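Local atomic coordinates of putative cytosine/guanine deaminase (Unidentified, PDB entry 2PAJ), a protein that hydrolyses 2-amino-4-hydroxypteridines to 2,4-dihydroxypteridines with release of ammonium, as a zinc-dependent isoxanthopterin deaminase of the amidohydrolase superfamily. Residues 131-141 against 162-170; 239-249 against 275-286. All blocks are in the same frame, centred on the assembly; numbering follows the deposited sequence.

How the interactions relate
Both interactions pair neighbouring parallel strands of the amidohydrolase barrel, but at different places round it. Interaction 1 is almost wholly buried: strands 131-136 and 163-168 are joined by a backbone ladder, with apolar side chains packed on both faces, and near their C-terminal ends an arginine stacks on a tyrosine from the following loop. Interaction 2, strands 244-248 and 281-284, is only partly buried. One end of it is polar, with an arginine-aspartate salt bridge and bridging waters, while the other reaches the metal through His248, a zinc ligand, and His285. The two meet inside the barrel, where Leu167 packs on His246 and Trp282, and His137 lies beside His246 and His248.

Interaction 1: 131-141 against 162-170; sequences CATVADHNYVY and LRFVLLRGG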
loop_
_atom_site.group_PDB
_atom_site.type_symbol
_atom_site.label_atom_id
_atom_site.label_comp_id
_atom_site.label_asym_id
_atom_site.label_seq_id
_atom_site.Cartn_x
_atom_site.Cartn_y
_atom_site.Cartn_z
ATOM N N CYS A 131 1.455 8.696 1.951
ATOM C CA CYS A 131 1.449 7.277 2.291
ATOM C C CYS A 131 2.661 6.919 3.165
ATOM O O CYS A 131 3.797 7.253 2.826
ATOM C CB CYS A 131 1.458 6.452 1.004
ATOM S SG CYS A 131 1.565 4.675 1.238
ATOM N N ALA A 132 2.415 6.253 4.293
ATOM C CA ALA A 132 3.497 5.867 5.201
ATOM C C ALA A 132 3.727 4.344 5.256
ATOM O O ALA A 132 4.806 3.875 5.622
ATOM C CB ALA A 132 3.212 6.411 6.594
ATOM N N THR A 133 2.698 3.584 4.885
ATOM C CA THR A 133 2.759 2.127 4.868
ATOM C C THR A 133 2.536 1.666 3.435
ATOM O O THR A 133 1.467 1.856 2.871
ATOM C CB THR A 133 1.673 1.486 5.748
ATOM O OG1 THR A 133 1.597 2.174 6.999
ATOM C CG2 THR A 133 2.013 0.038 6.010
ATOM N N VAL A 134 3.560 1.056 2.853
ATOM C CA VAL A 134 3.481 0.572 1.489
ATOM C C VAL A 134 3.576 -0.946 1.453
ATOM O O VAL A 134 4.306 -1.549 2.228
ATOM C CB VAL A 134 4.625 1.158 0.639
ATOM C CG1 VAL A 134 4.412 0.814 -0.821
ATOM C CG2 VAL A 134 4.730 2.659 0.855
ATOM N N ALA A 135 2.815 -1.557 0.560
ATOM C CA ALA A 135 2.823 -2.998 0.401
ATOM C C ALA A 135 3.119 -3.248 -1.069
ATOM O O ALA A 135 2.395 -2.766 -1.942
ATOM C CB ALA A 135 1.469 -3.596 0.783
ATOM N N ASP A 136 4.206 -3.963 -1.348
ATOM C CA ASP A 136 4.548 -4.262 -2.725
ATOM C C ASP A 136 4.386 -5.744 -3.038
ATOM O O ASP A 136 4.847 -6.600 -2.285
ATOM C CB ASP A 136 5.978 -3.819 -3.038
ATOM C CG ASP A 136 6.381 -4.144 -4.471
ATOM O OD1 ASP A 136 5.700 -3.676 -5.412
ATOM O OD2 ASP A 136 7.373 -4.879 -4.663
ATOM N N HIS A 137 3.699 -6.028 -4.144
ATOM C CA HIS A 137 3.477 -7.393 -4.604
ATOM C C HIS A 137 4.640 -7.647 -5.550
ATOM O O HIS A 137 4.508 -7.558 -6.771
ATOM C CB HIS A 137 2.140 -7.511 -5.349
ATOM C CG HIS A 137 1.722 -8.924 -5.620
ATOM N ND1 HIS A 137 0.592 -9.242 -6.341
ATOM C CD2 HIS A 137 2.278 -10.104 -5.256
ATOM C CE1 HIS A 137 0.467 -10.554 -6.411
ATOM N NE2 HIS A 137 1.477 -11.100 -5.761
ATOM N N ASN A 138 5.795 -7.928 -4.957
ATOM C CA ASN A 138 7.017 -8.174 -5.705
ATOM C C ASN A 138 7.043 -9.585 -6.273
ATOM O O ASN A 138 6.783 -10.559 -5.565
ATOM C CB ASN A 138 8.235 -7.928 -4.805
ATOM C CG ASN A 138 9.551 -8.144 -5.528
ATOM O OD1 ASN A 138 9.632 -8.000 -6.751
ATOM N ND2 ASN A 138 10.599 -8.461 -4.771
ATOM N N TYR A 139 7.326 -9.694 -7.567
ATOM C CA TYR A 139 7.382 -11.009 -8.172
ATOM C C TYR A 139 8.566 -11.213 -9.087
ATOM O O TYR A 139 8.588 -12.132 -9.920
ATOM C CB TYR A 139 6.062 -11.372 -8.860
ATOM C CG TYR A 139 5.604 -10.454 -9.954
ATOM C CD1 TYR A 139 6.268 -10.405 -11.178
ATOM C CD2 TYR A 139 4.447 -9.703 -9.792
ATOM C CE1 TYR A 139 5.790 -9.645 -12.215
ATOM C CE2 TYR A 139 3.951 -8.934 -10.815
ATOM C CZ TYR A 139 4.625 -8.908 -12.027
ATOM O OH TYR A 139 4.135 -8.145 -13.051
ATOM N N VAL A 140 9.572 -10.366 -8.919
ATOM C CA VAL A 140 10.775 -10.574 -9.693
ATOM C C VAL A 140 11.655 -11.495 -8.827
ATOM O O VAL A 140 12.289 -11.080 -7.848
ATOM C CB VAL A 140 11.493 -9.244 -10.059
ATOM C CG1 VAL A 140 10.473 -8.120 -10.118
ATOM C CG2 VAL A 140 12.616 -8.936 -9.107
ATOM N N TYR A 141 11.609 -12.777 -9.182
ATOM C CA TYR A 141 12.354 -13.843 -8.529
ATOM C C TYR A 141 12.536 -14.908 -9.609
ATOM O O TYR A 141 11.658 -15.107 -10.454
ATOM C CB TYR A 141 11.548 -14.430 -7.376
ATOM C CG TYR A 141 11.305 -13.469 -6.232
ATOM C CD1 TYR A 141 12.364 -13.021 -5.438
ATOM C CD2 TYR A 141 10.012 -13.003 -5.947
ATOM C CE1 TYR A 141 12.151 -12.143 -4.400
ATOM C CE2 TYR A 141 9.783 -12.115 -4.902
ATOM C CZ TYR A 141 10.862 -11.691 -4.140
ATOM O OH TYR A 141 10.671 -10.786 -3.137
ATOM N N LEU A 162 9.789 4.516 5.980
ATOM C CA LEU A 162 8.447 3.964 5.790
ATOM C C LEU A 162 8.279 2.523 6.263
ATOM O O LEU A 162 9.229 1.747 6.271
ATOM C CB LEU A 162 8.074 4.013 4.300
ATOM C CG LEU A 162 8.474 5.220 3.452
ATOM C CD1 LEU A 162 8.092 4.974 2.010
ATOM C CD2 LEU A 162 7.805 6.476 3.987
ATOM N N ARG A 163 7.059 2.167 6.654
ATOM C CA ARG A 163 6.775 0.795 7.062
ATOM C C ARG A 163 6.619 0.074 5.740
ATOM O O ARG A 163 5.941 0.575 4.847
ATOM C CB ARG A 163 5.445 0.671 7.796
ATOM C CG ARG A 163 5.269 1.465 9.065
ATOM C CD ARG A 163 3.850 1.229 9.566
ATOM N NE ARG A 163 3.529 2.036 10.725
ATOM C CZ ARG A 163 4.001 1.792 11.938
ATOM N NH1 ARG A 163 4.806 0.756 12.124
ATOM N NH2 ARG A 163 3.684 2.589 12.952
ATOM N N PHE A 164 7.223 -1.101 5.616
ATOM C CA PHE A 164 7.124 -1.857 4.377
ATOM C C PHE A 164 6.527 -3.236 4.590
ATOM O O PHE A 164 6.803 -3.897 5.583
ATOM C CB PHE A 164 8.501 -1.989 3.732
ATOM C CG PHE A 164 8.460 -2.553 2.345
ATOM C CD1 PHE A 164 7.865 -1.838 1.306
ATOM C CD2 PHE A 164 9.002 -3.803 2.078
ATOM C CE1 PHE A 164 7.807 -2.361 0.015
ATOM C CE2 PHE A 164 8.956 -4.346 0.797
ATOM C CZ PHE A 164 8.356 -3.626 -0.246
ATOM N N VAL A 165 5.688 -3.658 3.655
ATOM C CA VAL A 165 5.057 -4.964 3.724
ATOM C C VAL A 165 5.420 -5.719 2.450
ATOM O O VAL A 165 4.971 -5.365 1.360
ATOM C CB VAL A 165 3.516 -4.842 3.823
ATOM C CG1 VAL A 165 2.876 -6.211 3.826
ATOM C CG2 VAL A 165 3.137 -4.088 5.071
ATOM N N LEU A 166 6.239 -6.755 2.583
ATOM C CA LEU A 166 6.646 -7.540 1.426
ATOM C C LEU A 166 5.635 -8.619 1.060
ATOM O O LEU A 166 5.310 -9.483 1.871
ATOM C CB LEU A 166 8.008 -8.186 1.678
ATOM C CG LEU A 166 8.533 -9.085 0.553
ATOM C CD1 LEU A 166 8.620 -8.302 -0.748
ATOM C CD2 LEU A 166 9.884 -9.652 0.943
ATOM N N LEU A 167 5.142 -8.556 -0.170
ATOM C CA LEU A 167 4.178 -9.528 -0.669
ATOM C C LEU A 167 4.950 -10.416 -1.655
ATOM O O LEU A 167 4.871 -10.242 -2.869
ATOM C CB LEU A 167 3.022 -8.814 -1.382
ATOM C CG LEU A 167 2.363 -7.611 -0.699
ATOM C CD1 LEU A 167 1.224 -7.105 -1.566
ATOM C CD2 LEU A 167 1.859 -8.009 0.664
ATOM N N ARG A 168 5.701 -11.365 -1.104
ATOM C CA ARG A 168 6.541 -12.280 -1.870
ATOM C C ARG A 168 5.740 -13.061 -2.899
ATOM O O ARG A 168 5.037 -14.008 -2.562
ATOM C CB ARG A 168 7.251 -13.233 -0.898
ATOM C CG ARG A 168 8.646 -13.693 -1.314
ATOM C CD ARG A 168 8.620 -14.626 -2.518
ATOM N NE ARG A 168 9.935 -15.205 -2.789
ATOM C CZ ARG A 168 10.198 -16.029 -3.797
ATOM N NH1 ARG A 168 9.236 -16.379 -4.636
ATOM N NH2 ARG A 168 11.427 -16.492 -3.975
ATOM N N GLY A 169 5.862 -12.657 -4.159
ATOM C CA GLY A 169 5.134 -13.318 -5.224
ATOM C C GLY A 169 5.956 -14.308 -6.017
ATOM O O GLY A 169 7.130 -14.523 -5.731
ATOM N N GLY A 170 5.334 -14.917 -7.017
ATOM C CA GLY A 170 6.039 -15.875 -7.845
ATOM C C GLY A 170 5.152 -16.962 -8.418
ATOM O O GLY A 170 3.927 -16.940 -8.274
#
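Tyr141 turns its ring away from its own carbonyl carbon (chi1 -66°), while Arg168 bends at chi2 (-69°), and the two flat groups end up face to face. The guanidinium lies almost parallel to the ring, 5° between planes, with Arg168 CZ 3.8 Å from the centroid of the Tyr141 ring: a stacked cation-pi pair. Salt bridges to Asp196 and Glu188 hold the same guanidinium, so its place over the phenol ring is fixed from several directions; Tyr141 OH bonds Ser150.

Toward the N-terminal ends of the strands the backbones run as a parallel ladder. Val134 N gives to Arg163 O (3.1 Å), Val165 N to Val134 O (2.9 Å), and Leu167 N to Asp136 O (2.9 Å). Past the strands, Gly169 N still reaches Asn138 O at 2.7 Å. Asn138 OD1 meanwhile accepts from Val140 N, closing an Asx turn.

On one face Ala135 CB meets Val165 CB at 3.9 Å, and Leu167 CD1 continues the row toward His137 CB. On the other, the Phe164 ring brings CZ to within 3.7 Å of Asp136 CB, and Val134 CG2 touches Leu162 CD1; helices 112-127 and 149-159 pack against this side. Strand 131-136, helix 149-159 and strand 163-168 form a beta-alpha-beta crossover, the repeating unit of the TIM-barrel fold of amidohydrolases.

Interaction 2: 239-249 against 275-286; sequences RRLGLRMHSHL and DWLGSDVWYAHL. With ZN (zinc ion), chain B.
Met245 runs along the wall formed by Trp276, Val281 and Asp280. Its CB sits over the face of the Trp276 six-membered ring, 3.9 Å from the centroid, a CH-pi contact, and CG stays above the same ring near its rim. SD makes a Met-aromatic contact with that ring and also touches Val281 CG2 at 3.9 Å. CE, turned by a bend at chi3, ends beside the Asp280 carboxylate and over one face of the Arg239 guanidinium.

That guanidinium works through its edge: NE makes a weak salt-bridge hydrogen bond to Asp280 OD2 (3.2 Å), while NH1 donates to Asp275 O. One water bridges Asp280 OD1 and Leu243 O.

Farther along, His246 lies in an offset stack on the five-membered ring of Trp282, planes 27° apart, and Leu249 CD1 stands 3.5 Å over the centre of the Tyr283 ring. His248 NE2 binds the zinc ion at 2.1 Å, alongside His76, His78 and Asp336. His285 NE2, also part of the metal site, lies 2.9 Å from the zinc ion, long for a coordination bond. His248 pairs with Ala284, and the chain turns just past the strand, bringing a metal ligand and a probable substrate-binding histidine, His285, side by side into one site.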
loop_
_atom_site.group_PDB
_atom_site.type_symbol
_atom_site.label_atom_id
_atom_site.label_comp_id
_atom_site.label_asym_id
_atom_site.label_seq_id
_atom_site.Cartn_x
_atom_site.Cartn_y
_atom_site.Cartn_z
ATOM N N ARG A 239 0.305 -19.903 7.183
ATOM C CA ARG A 239 -0.381 -19.984 8.461
ATOM C C ARG A 239 0.504 -20.549 9.556
ATOM O O ARG A 239 0.423 -20.125 10.707
ATOM C CB ARG A 239 -1.653 -20.806 8.312
ATOM C CG ARG A 239 -2.659 -20.134 7.395
ATOM C CD ARG A 239 -4.067 -20.500 7.781
ATOM N NE ARG A 239 -5.039 -19.721 7.032
ATOM C CZ ARG A 239 -5.494 -20.035 5.829
ATOM N NH1 ARG A 239 -5.070 -21.123 5.225
ATOM N NH2 ARG A 239 -6.374 -19.252 5.230
ATOM N N ARG A 240 1.358 -21.494 9.188
ATOM C CA ARG A 240 2.286 -22.099 10.131
ATOM C C ARG A 240 3.286 -21.055 10.630
ATOM O O ARG A 240 3.696 -21.086 11.777
ATOM C CB ARG A 240 3.046 -23.242 9.462
ATOM C CG ARG A 240 4.006 -23.961 10.389
ATOM C CD ARG A 240 4.757 -25.047 9.664
ATOM N NE ARG A 240 5.804 -24.504 8.812
ATOM C CZ ARG A 240 5.987 -24.867 7.549
ATOM N NH1 ARG A 240 5.179 -25.768 6.995
ATOM N NH2 ARG A 240 6.983 -24.343 6.842
ATOM N N LEU A 241 3.687 -20.142 9.754
ATOM C CA LEU A 241 4.632 -19.089 10.114
ATOM C C LEU A 241 3.914 -17.836 10.622
ATOM O O LEU A 241 4.557 -16.832 10.923
ATOM C CB LEU A 241 5.499 -18.716 8.908
ATOM C CG LEU A 241 6.517 -19.752 8.414
ATOM C CD1 LEU A 241 7.217 -19.287 7.142
ATOM C CD2 LEU A 241 7.518 -19.989 9.516
ATOM N N GLY A 242 2.586 -17.903 10.709
ATOM C CA GLY A 242 1.805 -16.770 11.176
ATOM C C GLY A 242 1.818 -15.590 10.218
ATOM O O GLY A 242 1.843 -14.433 10.639
ATOM N N LEU A 243 1.796 -15.883 8.921
ATOM C CA LEU A 243 1.809 -14.842 7.900
ATOM C C LEU A 243 0.460 -14.757 7.196
ATOM O O LEU A 243 -0.341 -15.687 7.271
ATOM C CB LEU A 243 2.880 -15.139 6.846
ATOM C CG LEU A 243 4.326 -15.388 7.239
ATOM C CD1 LEU A 243 5.116 -15.672 5.982
ATOM C CD2 LEU A 243 4.888 -14.183 7.977
ATOM N N ARG A 244 0.218 -13.641 6.510
ATOM C CA ARG A 244 -1.024 -13.457 5.765
ATOM C C ARG A 244 -0.816 -13.834 4.298
ATOM O O ARG A 244 0.318 -13.915 3.819
ATOM C CB ARG A 244 -1.514 -12.012 5.866
ATOM C CG ARG A 244 -1.819 -11.610 7.283
ATOM C CD ARG A 244 -2.891 -10.566 7.358
ATOM N NE ARG A 244 -3.413 -10.518 8.716
ATOM C CZ ARG A 244 -4.610 -10.048 9.047
ATOM N NH1 ARG A 244 -5.427 -9.573 8.114
ATOM N NH2 ARG A 244 -4.996 -10.078 10.311
ATOM N N MET A 245 -1.916 -14.076 3.592
ATOM C CA MET A 245 -1.852 -14.468 2.188
ATOM C C MET A 245 -2.492 -13.424 1.277
ATOM O O MET A 245 -3.527 -12.840 1.607
ATOM C CB MET A 245 -2.555 -15.804 2.006
ATOM C CG MET A 245 -1.918 -16.964 2.762
ATOM S SD MET A 245 -3.121 -18.213 3.161
ATOM C CE MET A 245 -3.261 -17.918 4.813
ATOM N N HIS A 246 -1.873 -13.197 0.123
ATOM C CA HIS A 246 -2.372 -12.228 -0.833
ATOM C C HIS A 246 -2.095 -12.650 -2.264
ATOM O O HIS A 246 -1.057 -13.228 -2.549
ATOM C CB HIS A 246 -1.731 -10.871 -0.560
ATOM C CG HIS A 246 -2.006 -9.847 -1.612
ATOM N ND1 HIS A 246 -1.026 -9.366 -2.451
ATOM C CD2 HIS A 246 -3.150 -9.221 -1.971
ATOM C CE1 HIS A 246 -1.556 -8.485 -3.282
ATOM N NE2 HIS A 246 -2.844 -8.381 -3.012
ATOM N N SER A 247 -3.026 -12.359 -3.168
ATOM C CA SER A 247 -2.846 -12.704 -4.578
ATOM C C SER A 247 -3.800 -11.957 -5.520
ATOM O O SER A 247 -4.778 -11.348 -5.083
ATOM C CB SER A 247 -3.023 -14.220 -4.776
ATOM O OG SER A 247 -2.768 -14.617 -6.113
ATOM N N HIS A 248 -3.470 -11.999 -6.810
ATOM C CA HIS A 248 -4.268 -11.405 -7.873
ATOM C C HIS A 248 -5.366 -12.439 -8.149
ATOM O O HIS A 248 -5.067 -13.587 -8.474
ATOM C CB HIS A 248 -3.418 -11.248 -9.138
ATOM C CG HIS A 248 -2.706 -9.933 -9.257
ATOM N ND1 HIS A 248 -1.441 -9.826 -9.795
ATOM C CD2 HIS A 248 -3.112 -8.667 -9.000
ATOM C CE1 HIS A 248 -1.100 -8.553 -9.867
ATOM N NE2 HIS A 248 -2.097 -7.827 -9.394
ATOM N N LEU A 249 -6.630 -12.063 -8.011
ATOM C CA LEU A 249 -7.690 -13.027 -8.270
ATOM C C LEU A 249 -8.352 -12.747 -9.600
ATOM O O LEU A 249 -9.259 -11.916 -9.687
ATOM C CB LEU A 249 -8.737 -12.989 -7.160
ATOM C CG LEU A 249 -9.663 -14.210 -7.096
ATOM C CD1 LEU A 249 -10.282 -14.279 -5.716
ATOM C CD2 LEU A 249 -10.745 -14.136 -8.177
ATOM N N ASP A 275 -8.090 -23.834 0.838
ATOM C CA ASP A 275 -7.547 -23.080 1.964
ATOM C C ASP A 275 -7.058 -21.666 1.639
ATOM O O ASP A 275 -6.077 -21.196 2.224
ATOM C CB ASP A 275 -6.397 -23.867 2.612
ATOM C CG ASP A 275 -6.833 -25.240 3.128
ATOM O OD1 ASP A 275 -7.795 -25.315 3.932
ATOM O OD2 ASP A 275 -6.208 -26.247 2.729
ATOM N N TRP A 276 -7.750 -20.980 0.728
ATOM C CA TRP A 276 -7.345 -19.636 0.346
ATOM C C TRP A 276 -8.353 -18.521 0.593
ATOM O O TRP A 276 -8.499 -17.604 -0.216
ATOM C CB TRP A 276 -6.878 -19.605 -1.117
ATOM C CG TRP A 276 -5.409 -19.688 -1.211
ATOM C CD1 TRP A 276 -4.636 -20.817 -1.095
ATOM C CD2 TRP A 276 -4.494 -18.585 -1.279
ATOM N NE1 TRP A 276 -3.301 -20.485 -1.076
ATOM C CE2 TRP A 276 -3.179 -19.126 -1.186
ATOM C CE3 TRP A 276 -4.651 -17.194 -1.403
ATOM C CZ2 TRP A 276 -2.028 -18.317 -1.213
ATOM C CZ3 TRP A 276 -3.512 -16.396 -1.431
ATOM C CH2 TRP A 276 -2.213 -16.961 -1.336
ATOM N N LEU A 277 -9.048 -18.606 1.719
ATOM C CA LEU A 277 -9.994 -17.577 2.125
ATOM C C LEU A 277 -9.789 -17.403 3.624
ATOM O O LEU A 277 -9.058 -18.168 4.247
ATOM C CB LEU A 277 -11.448 -17.982 1.854
ATOM C CG LEU A 277 -11.988 -18.161 0.428
ATOM C CD1 LEU A 277 -13.506 -18.265 0.487
ATOM C CD2 LEU A 277 -11.579 -17.003 -0.457
ATOM N N GLY A 278 -10.440 -16.404 4.200
ATOM C CA GLY A 278 -10.300 -16.147 5.621
ATOM C C GLY A 278 -9.783 -14.749 5.829
ATOM O O GLY A 278 -9.205 -14.170 4.925
ATOM N N SER A 279 -9.995 -14.203 7.018
ATOM C CA SER A 279 -9.550 -12.846 7.331
ATOM C C SER A 279 -8.041 -12.781 7.225
ATOM O O SER A 279 -7.429 -11.725 7.366
ATOM C CB SER A 279 -9.996 -12.474 8.739
ATOM O OG SER A 279 -9.780 -13.558 9.623
ATOM N N ASP A 280 -7.475 -13.953 6.970
ATOM C CA ASP A 280 -6.052 -14.225 6.815
ATOM C C ASP A 280 -5.556 -13.709 5.458
ATOM O O ASP A 280 -4.436 -13.220 5.326
ATOM C CB ASP A 280 -5.891 -15.751 6.834
ATOM C CG ASP A 280 -4.819 -16.226 7.770
ATOM O OD1 ASP A 280 -3.645 -15.866 7.576
ATOM O OD2 ASP A 280 -5.150 -16.977 8.709
ATOM N N VAL A 281 -6.428 -13.850 4.461
ATOM C CA VAL A 281 -6.166 -13.510 3.064
ATOM C C VAL A 281 -6.875 -12.257 2.512
ATOM O O VAL A 281 -7.883 -11.821 3.049
ATOM C CB VAL A 281 -6.604 -14.705 2.180
ATOM C CG1 VAL A 281 -5.938 -14.645 0.819
ATOM C CG2 VAL A 281 -6.319 -16.000 2.900
ATOM N N TRP A 282 -6.333 -11.699 1.430
ATOM C CA TRP A 282 -6.936 -10.554 0.754
ATOM C C TRP A 282 -6.494 -10.546 -0.723
ATOM O O TRP A 282 -5.352 -10.861 -1.047
ATOM C CB TRP A 282 -6.612 -9.236 1.494
ATOM C CG TRP A 282 -5.448 -8.449 1.030
ATOM C CD1 TRP A 282 -5.427 -7.499 0.051
ATOM C CD2 TRP A 282 -4.133 -8.484 1.581
ATOM N NE1 TRP A 282 -4.181 -6.934 -0.036
ATOM C CE2 TRP A 282 -3.363 -7.521 0.891
ATOM C CE3 TRP A 282 -3.528 -9.236 2.595
ATOM C CZ2 TRP A 282 -2.012 -7.293 1.180
ATOM C CZ3 TRP A 282 -2.197 -9.009 2.880
ATOM C CH2 TRP A 282 -1.449 -8.043 2.174
ATOM N N TYR A 283 -7.420 -10.217 -1.620
ATOM C CA TYR A 283 -7.125 -10.209 -3.051
ATOM C C TYR A 283 -7.141 -8.877 -3.765
ATOM O O TYR A 283 -7.867 -7.957 -3.398
ATOM C CB TYR A 283 -8.085 -11.112 -3.811
ATOM C CG TYR A 283 -7.976 -12.571 -3.463
ATOM C CD1 TYR A 283 -8.790 -13.127 -2.480
ATOM C CD2 TYR A 283 -7.058 -13.401 -4.120
ATOM C CE1 TYR A 283 -8.702 -14.454 -2.163
ATOM C CE2 TYR A 283 -6.963 -14.735 -3.809
ATOM C CZ TYR A 283 -7.789 -15.256 -2.831
ATOM O OH TYR A 283 -7.730 -16.587 -2.513
ATOM N N ALA A 284 -6.334 -8.818 -4.817
ATOM C CA ALA A 284 -6.232 -7.654 -5.679
ATOM C C ALA A 284 -6.874 -8.018 -7.018
ATOM O O ALA A 284 -7.051 -9.190 -7.342
ATOM C CB ALA A 284 -4.775 -7.275 -5.894
ATOM N N HIS A 285 -7.219 -6.993 -7.787
ATOM C CA HIS A 285 -7.819 -7.150 -9.106
ATOM C C HIS A 285 -8.980 -8.128 -9.167
ATOM O O HIS A 285 -9.049 -8.958 -10.065
ATOM C CB HIS A 285 -6.737 -7.557 -10.121
ATOM C CG HIS A 285 -5.635 -6.547 -10.259
ATOM N ND1 HIS A 285 -5.438 -5.533 -9.340
ATOM C CD2 HIS A 285 -4.652 -6.412 -11.182
ATOM C CE1 HIS A 285 -4.382 -4.820 -9.690
ATOM N NE2 HIS A 285 -3.885 -5.333 -10.803
ATOM N N LEU A 286 -9.894 -8.055 -8.215
ATOM C CA LEU A 286 -11.029 -8.954 -8.292
ATOM C C LEU A 286 -12.247 -8.198 -8.796
ATOM O O LEU A 286 -13.087 -7.740 -8.012
ATOM C CB LEU A 286 -11.335 -9.613 -6.945
ATOM C CG LEU A 286 -12.001 -8.872 -5.796
ATOM C CD1 LEU A 286 -12.290 -9.906 -4.709
ATOM C CD2 LEU A 286 -11.097 -7.751 -5.264
HETATM ZN ZN ZN B . -1.372 -5.912 -9.572
HETATM O O HOH W 1 -1.812 -16.222 9.278
HETATM O O HOH W 2 -8.160 -9.257 8.526
#